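Local coordinates for protein acetyltransferase, GNAT family (Colwellia psychrerythraea, PDB 3IWG) that probably transfers an acyl group, most likely the acetyl of acetyl-coenzyme A, as an acetyltransferase of the GNAT family, at residues T170-Y173 with G174-E178; M212-Q216 with S217-Q221. One frame throughout, in Å; residues are numbered along the deposited sequence.

Contact 1: T170-Y173 with G174-E178; sequences TQYY and GNLIE
Leu176 packs against two consecutive tyrosines, and its CD1 stands above the rim of the Tyr172 ring, 4.2 Å from Tyr172 CZ, a loose apolar contact over one face. As modelled, its CD2 lies in the plane of the other ring, 3.9 Å from Tyr173 CD1; the same atom is set closer to Tyr172 than carbons can be, and the leucine sits off the staggered positions at chi1 -96°, so the placement of that branch is doubtful. The helical turn between neighbours already spreads the two rings, and their first torsions add to it. Tyr172 has CG anti to its backbone N (chi1 176°), which swings the ring forward along the helix beside Leu176, whereas Tyr173 has CG next to its own N (chi1 -80°). Behind the side chains runs the i to i+4 ladder: Leu176 N donates to Tyr172 O at 3.0 Å, and Ile177 N donates to Tyr173 O at 2.9 Å. Ile177 also lays CG1 against that carbonyl, 3.3 Å from Tyr173 O. Tyr172 O has a further neighbour in a water 3.0 Å away, which is also 2.9 Å from Asn175 OD1 and so links this backbone oxygen to the amide one turn on. The polar ends find partners beyond the helix: Tyr172 OH is hydrogen-bonded to Glu196 on strand 190-199, and Asn175 ND2 to Asn175 of the second subunit. Glu178 adds a salt bridge to Arg179 of that subunit, while Tyr173 and Ile177 pack on helix 151-162 and on Leu182. One face of helix 166-178 thus serves the fold and another the dimer, and its place, following helix 151-162 and preceding strand 182-187, is that of the second helix of the GNAT fold.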
loop_
_atom_site.group_PDB
_atom_site.type_symbol
_atom_site.label_atom_id
_atom_site.label_comp_id
_atom_site.label_asym_id
_atom_site.label_seq_id
_atom_site.Cartn_x
_atom_site.Cartn_y
_atom_site.Cartn_z
ATOM N N THR A 170 1.863 -3.330 5.364
ATOM C CA THR A 170 1.933 -1.963 5.844
ATOM C C THR A 170 1.260 -1.025 4.854
ATOM O O THR A 170 0.512 -0.106 5.238
ATOM C CB THR A 170 3.403 -1.531 6.109
ATOM O OG1 THR A 170 4.014 -2.455 7.012
ATOM C CG2 THR A 170 3.487 -0.115 6.711
ATOM N N GLN A 171 1.462 -1.272 3.565
ATOM C CA GLN A 171 0.804 -0.416 2.565
ATOM C C GLN A 171 -0.659 -0.758 2.421
ATOM O O GLN A 171 -1.504 0.115 2.372
ATOM C CB GLN A 171 1.493 -0.500 1.193
ATOM C CG GLN A 171 2.963 0.078 1.174
ATOM C CD GLN A 171 3.069 1.540 1.608
ATOM O OE1 GLN A 171 2.301 2.406 1.181
ATOM N NE2 GLN A 171 4.055 1.817 2.432
ATOM N N TYR A 172 -0.974 -2.029 2.354
ATOM C CA TYR A 172 -2.368 -2.442 2.110
ATOM C C TYR A 172 -3.284 -1.983 3.243
ATOM O O TYR A 172 -4.326 -1.357 3.029
ATOM C CB TYR A 172 -2.408 -3.932 2.002
ATOM C CG TYR A 172 -3.765 -4.502 1.854
ATOM C CD1 TYR A 172 -4.357 -4.617 0.603
ATOM C CD2 TYR A 172 -4.452 -4.978 2.962
ATOM C CE1 TYR A 172 -5.649 -5.142 0.484
ATOM C CE2 TYR A 172 -5.726 -5.478 2.861
ATOM C CZ TYR A 172 -6.314 -5.563 1.632
ATOM O OH TYR A 172 -7.550 -6.096 1.525
ATOM N N TYR A 173 -2.813 -2.211 4.461
ATOM C CA TYR A 173 -3.530 -1.788 5.634
ATOM C C TYR A 173 -3.492 -0.287 5.838
ATOM O O TYR A 173 -4.472 0.279 6.231
ATOM C CB TYR A 173 -3.034 -2.542 6.861
ATOM C CG TYR A 173 -3.567 -3.935 7.069
ATOM C CD1 TYR A 173 -4.817 -4.341 6.588
ATOM C CD2 TYR A 173 -2.864 -4.830 7.878
ATOM C CE1 TYR A 173 -5.305 -5.638 6.859
ATOM C CE2 TYR A 173 -3.356 -6.124 8.171
ATOM C CZ TYR A 173 -4.567 -6.507 7.669
ATOM O OH TYR A 173 -4.999 -7.761 7.999
ATOM N N GLY A 174 -2.401 0.382 5.488
ATOM C CA GLY A 174 -2.371 1.857 5.597
ATOM C C GLY A 174 -3.455 2.487 4.746
ATOM O O GLY A 174 -4.197 3.395 5.138
ATOM N N ASN A 175 -3.558 1.976 3.544
ATOM C CA ASN A 175 -4.574 2.416 2.652
ATOM C C ASN A 175 -5.976 2.061 3.158
ATOM O O ASN A 175 -6.877 2.882 3.075
ATOM C CB ASN A 175 -4.306 1.806 1.300
ATOM C CG ASN A 175 -5.233 2.339 0.238
ATOM O OD1 ASN A 175 -5.979 1.586 -0.323
ATOM N ND2 ASN A 175 -5.154 3.643 -0.049
ATOM N N LEU A 176 -6.196 0.868 3.713
ATOM C CA LEU A 176 -7.550 0.565 4.214
ATOM C C LEU A 176 -7.947 1.497 5.374
ATOM O O LEU A 176 -9.091 1.931 5.479
ATOM C CB LEU A 176 -7.658 -0.880 4.628
ATOM C CG LEU A 176 -8.224 -1.993 3.718
ATOM C CD1 LEU A 176 -8.109 -1.813 2.216
ATOM C CD2 LEU A 176 -7.649 -3.321 4.149
ATOM N N ILE A 177 -6.984 1.823 6.227
ATOM C CA ILE A 177 -7.214 2.674 7.366
ATOM C C ILE A 177 -7.707 4.036 6.877
ATOM O O ILE A 177 -8.711 4.555 7.394
ATOM C CB ILE A 177 -5.933 2.816 8.173
ATOM C CG1 ILE A 177 -5.702 1.563 9.031
ATOM C CG2 ILE A 177 -5.977 4.111 9.023
ATOM C CD1 ILE A 177 -4.514 1.623 9.878
ATOM N N GLU A 178 -7.048 4.582 5.847
ATOM C CA GLU A 178 -7.440 5.873 5.271
ATOM C C GLU A 178 -8.793 5.806 4.649
ATOM O O GLU A 178 -9.551 6.792 4.691
ATOM C CB GLU A 178 -6.465 6.318 4.184
ATOM C CG GLU A 178 -5.043 6.612 4.751
ATOM C CD GLU A 178 -4.142 7.280 3.706
ATOM O OE1 GLU A 178 -4.619 8.243 3.060
ATOM O OE2 GLU A 178 -2.975 6.850 3.561
HETATM O O HOH W 1 -5.358 -1.202 0.218
#

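Contact 2: M212-Q216 with S217-Q221; sequences MIVAQ and SNRGQ. With SO4 (sulfate ion), chain C.
Gln216 and Arg219 set their flat ends almost perpendicular, amide and guanidinium planes being 79° apart, yet they meet through a well-directed bond. Arg219 NH2 donates to Gln216 OE1 at 3.1 Å; the oxygen uses a lone pair in its own amide plane and lies only 5° out of the guanidinium plane. Both chains fold back to meet. Gln216 bends at its second torsion (chi2 40°), and Arg219 bends at its second and third, so that the amide also lies against the arginine stem, with Gln216 NE2 3.4 Å from Arg219 CG. A different edge of the guanidinium faces the sulfate, probably taken from the crystallisation liquor: Arg219 NE reaches O1, and Arg219 NH1 binds sulfate O2 at 2.7 Å. The backbone shares the anion, since Gly220 N donates to sulfate O1 at 2.8 Å, and Ala224 N at the start of helix 223-237 binds it too. Arg219 opens and Ala224 closes a Q/R-x-x-G-x-G/A sequence, Gly220 lying in one of its variable positions; in GNAT enzymes this loop grips the coenzyme A pyrophosphate, so the sulfate probably mimics a phosphate there. Val214, at the end of strand 207-214, fills the angle between loop and anion: its CB lies beside Arg219 NE, CG1 touches Asn218 O, and Val214 CG2 is 3.6 Å from sulfate O3. With both methyls removed, an alanine here would probably open a gap beneath the arginine and let its guanidinium shift away from the sulfate. The chain reverses just before Arg219 by a type I beta turn through Gln216 and Ser217, closed by Asn218 N donating to Ala215 O at 2.9 Å. Further along, Gln221 NE2 makes a weak bond to Asn218 OD1, while Gln216 N is tied to Asn161 on helix 151-162.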
loop_
_atom_site.group_PDB
_atom_site.type_symbol
_atom_site.label_atom_id
_atom_site.label_comp_id
_atom_site.label_asym_id
_atom_site.label_seq_id
_atom_site.Cartn_x
_atom_site.Cartn_y
_atom_site.Cartn_z
HETATM N N MSE A 212 -11.919 -11.307 6.574
HETATM C CA MSE A 212 -11.575 -11.395 7.973
HETATM C C MSE A 212 -10.368 -12.316 8.209
HETATM O O MSE A 212 -10.083 -13.220 7.421
HETATM C CB MSE A 212 -12.695 -11.938 8.860
HETATM C CG MSE A 212 -13.996 -12.295 8.220
HETATM SE SE MSE A 212 -14.079 -14.070 7.497
HETATM C CE MSE A 212 -13.563 -13.833 5.666
ATOM N N ILE A 213 -9.690 -12.049 9.330
ATOM C CA ILE A 213 -8.691 -12.935 9.874
ATOM C C ILE A 213 -8.961 -13.136 11.353
ATOM O O ILE A 213 -9.029 -12.174 12.117
ATOM C CB ILE A 213 -7.250 -12.316 9.762
ATOM C CG1 ILE A 213 -6.879 -11.927 8.326
ATOM C CG2 ILE A 213 -6.254 -13.287 10.341
ATOM C CD1 ILE A 213 -5.487 -11.035 8.237
ATOM N N VAL A 214 -9.087 -14.388 11.753
ATOM C CA VAL A 214 -9.287 -14.726 13.159
ATOM C C VAL A 214 -7.972 -15.134 13.702
ATOM O O VAL A 214 -7.255 -15.849 13.021
ATOM C CB VAL A 214 -10.266 -15.910 13.350
ATOM C CG1 VAL A 214 -10.314 -16.342 14.828
ATOM C CG2 VAL A 214 -11.599 -15.544 12.848
ATOM N N ALA A 215 -7.646 -14.693 14.902
ATOM C CA ALA A 215 -6.375 -15.106 15.517
ATOM C C ALA A 215 -6.316 -16.627 15.552
ATOM O O ALA A 215 -7.282 -17.303 15.932
ATOM C CB ALA A 215 -6.216 -14.565 16.919
ATOM N N GLN A 216 -5.177 -17.151 15.133
ATOM C CA GLN A 216 -4.960 -18.601 15.100
ATOM C C GLN A 216 -5.044 -19.203 16.499
ATOM O O GLN A 216 -5.257 -20.384 16.634
ATOM C CB GLN A 216 -3.604 -18.930 14.459
ATOM C CG GLN A 216 -3.426 -20.358 13.940
ATOM C CD GLN A 216 -4.708 -20.960 13.228
ATOM O OE1 GLN A 216 -5.342 -20.306 12.369
ATOM N NE2 GLN A 216 -5.080 -22.213 13.623
ATOM N N SER A 217 -4.891 -18.375 17.523
ATOM C CA SER A 217 -5.069 -18.805 18.926
ATOM C C SER A 217 -6.538 -18.924 19.397
ATOM O O SER A 217 -6.789 -19.282 20.539
ATOM C CB SER A 217 -4.342 -17.836 19.852
ATOM O OG SER A 217 -4.815 -16.541 19.626
ATOM N N ASN A 218 -7.482 -18.596 18.529
ATOM C CA ASN A 218 -8.891 -18.490 18.890
ATOM C C ASN A 218 -9.792 -19.048 17.782
ATOM O O ASN A 218 -10.886 -18.571 17.574
ATOM C CB ASN A 218 -9.242 -17.020 19.193
ATOM C CG ASN A 218 -8.609 -16.527 20.482
ATOM O OD1 ASN A 218 -9.230 -16.560 21.562
ATOM N ND2 ASN A 218 -7.367 -16.101 20.391
ATOM N N ARG A 219 -9.317 -20.069 17.084
ATOM C CA ARG A 219 -10.152 -20.768 16.127
ATOM C C ARG A 219 -11.168 -21.624 16.862
ATOM O O ARG A 219 -10.913 -22.120 17.969
ATOM C CB ARG A 219 -9.308 -21.630 15.161
ATOM C CG ARG A 219 -8.097 -20.843 14.513
ATOM C CD ARG A 219 -8.505 -19.504 13.892
ATOM N NE ARG A 219 -9.571 -19.662 12.910
ATOM C CZ ARG A 219 -9.409 -19.982 11.628
ATOM N NH1 ARG A 219 -10.480 -20.080 10.837
ATOM N NH2 ARG A 219 -8.193 -20.150 11.106
ATOM N N GLY A 220 -12.305 -21.823 16.220
ATOM C CA GLY A 220 -13.321 -22.740 16.735
ATOM C C GLY A 220 -14.131 -22.169 17.898
ATOM O O GLY A 220 -14.738 -22.920 18.646
ATOM N N GLN A 221 -14.086 -20.849 18.053
ATOM C CA GLN A 221 -14.803 -20.116 19.080
ATOM C C GLN A 221 -15.890 -19.203 18.516
ATOM O O GLN A 221 -16.418 -18.366 19.231
ATOM C CB GLN A 221 -13.805 -19.267 19.871
ATOM C CG GLN A 221 -12.705 -20.114 20.436
ATOM C CD GLN A 221 -11.721 -19.374 21.307
ATOM O OE1 GLN A 221 -10.909 -19.990 22.009
ATOM N NE2 GLN A 221 -11.807 -18.091 21.299
HETATM S S SO4 C . -13.422 -19.553 13.086
HETATM O O1 SO4 C . -12.450 -20.272 13.916
HETATM O O2 SO4 C . -12.915 -19.326 11.726
HETATM O O3 SO4 C . -13.714 -18.329 13.783
HETATM O O4 SO4 C . -14.676 -20.317 12.863
#

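Both contacts are local and belong to the C-terminal GNAT part of the chain, but their centres lie about 22 Å apart. Contact 1 is the more buried: aromatic and aliphatic side chains do the work inside one helix, and the polar ends are passed on to strand 190-199 or the second subunit. Contact 2 is largely surface, with only Val214 and Ala215 buried, and is polar, a turn bond and an amide-guanidinium bond across it, with arginine and backbone donors also meeting a sulfate; no other chain of the assembly touches it. Helix 151-162 is common ground, since Tyr173 and Ile213 both pack on Ala158. The two contacts also meet directly, Tyr173 OH lying 3.3 Å from Ile213 CD1.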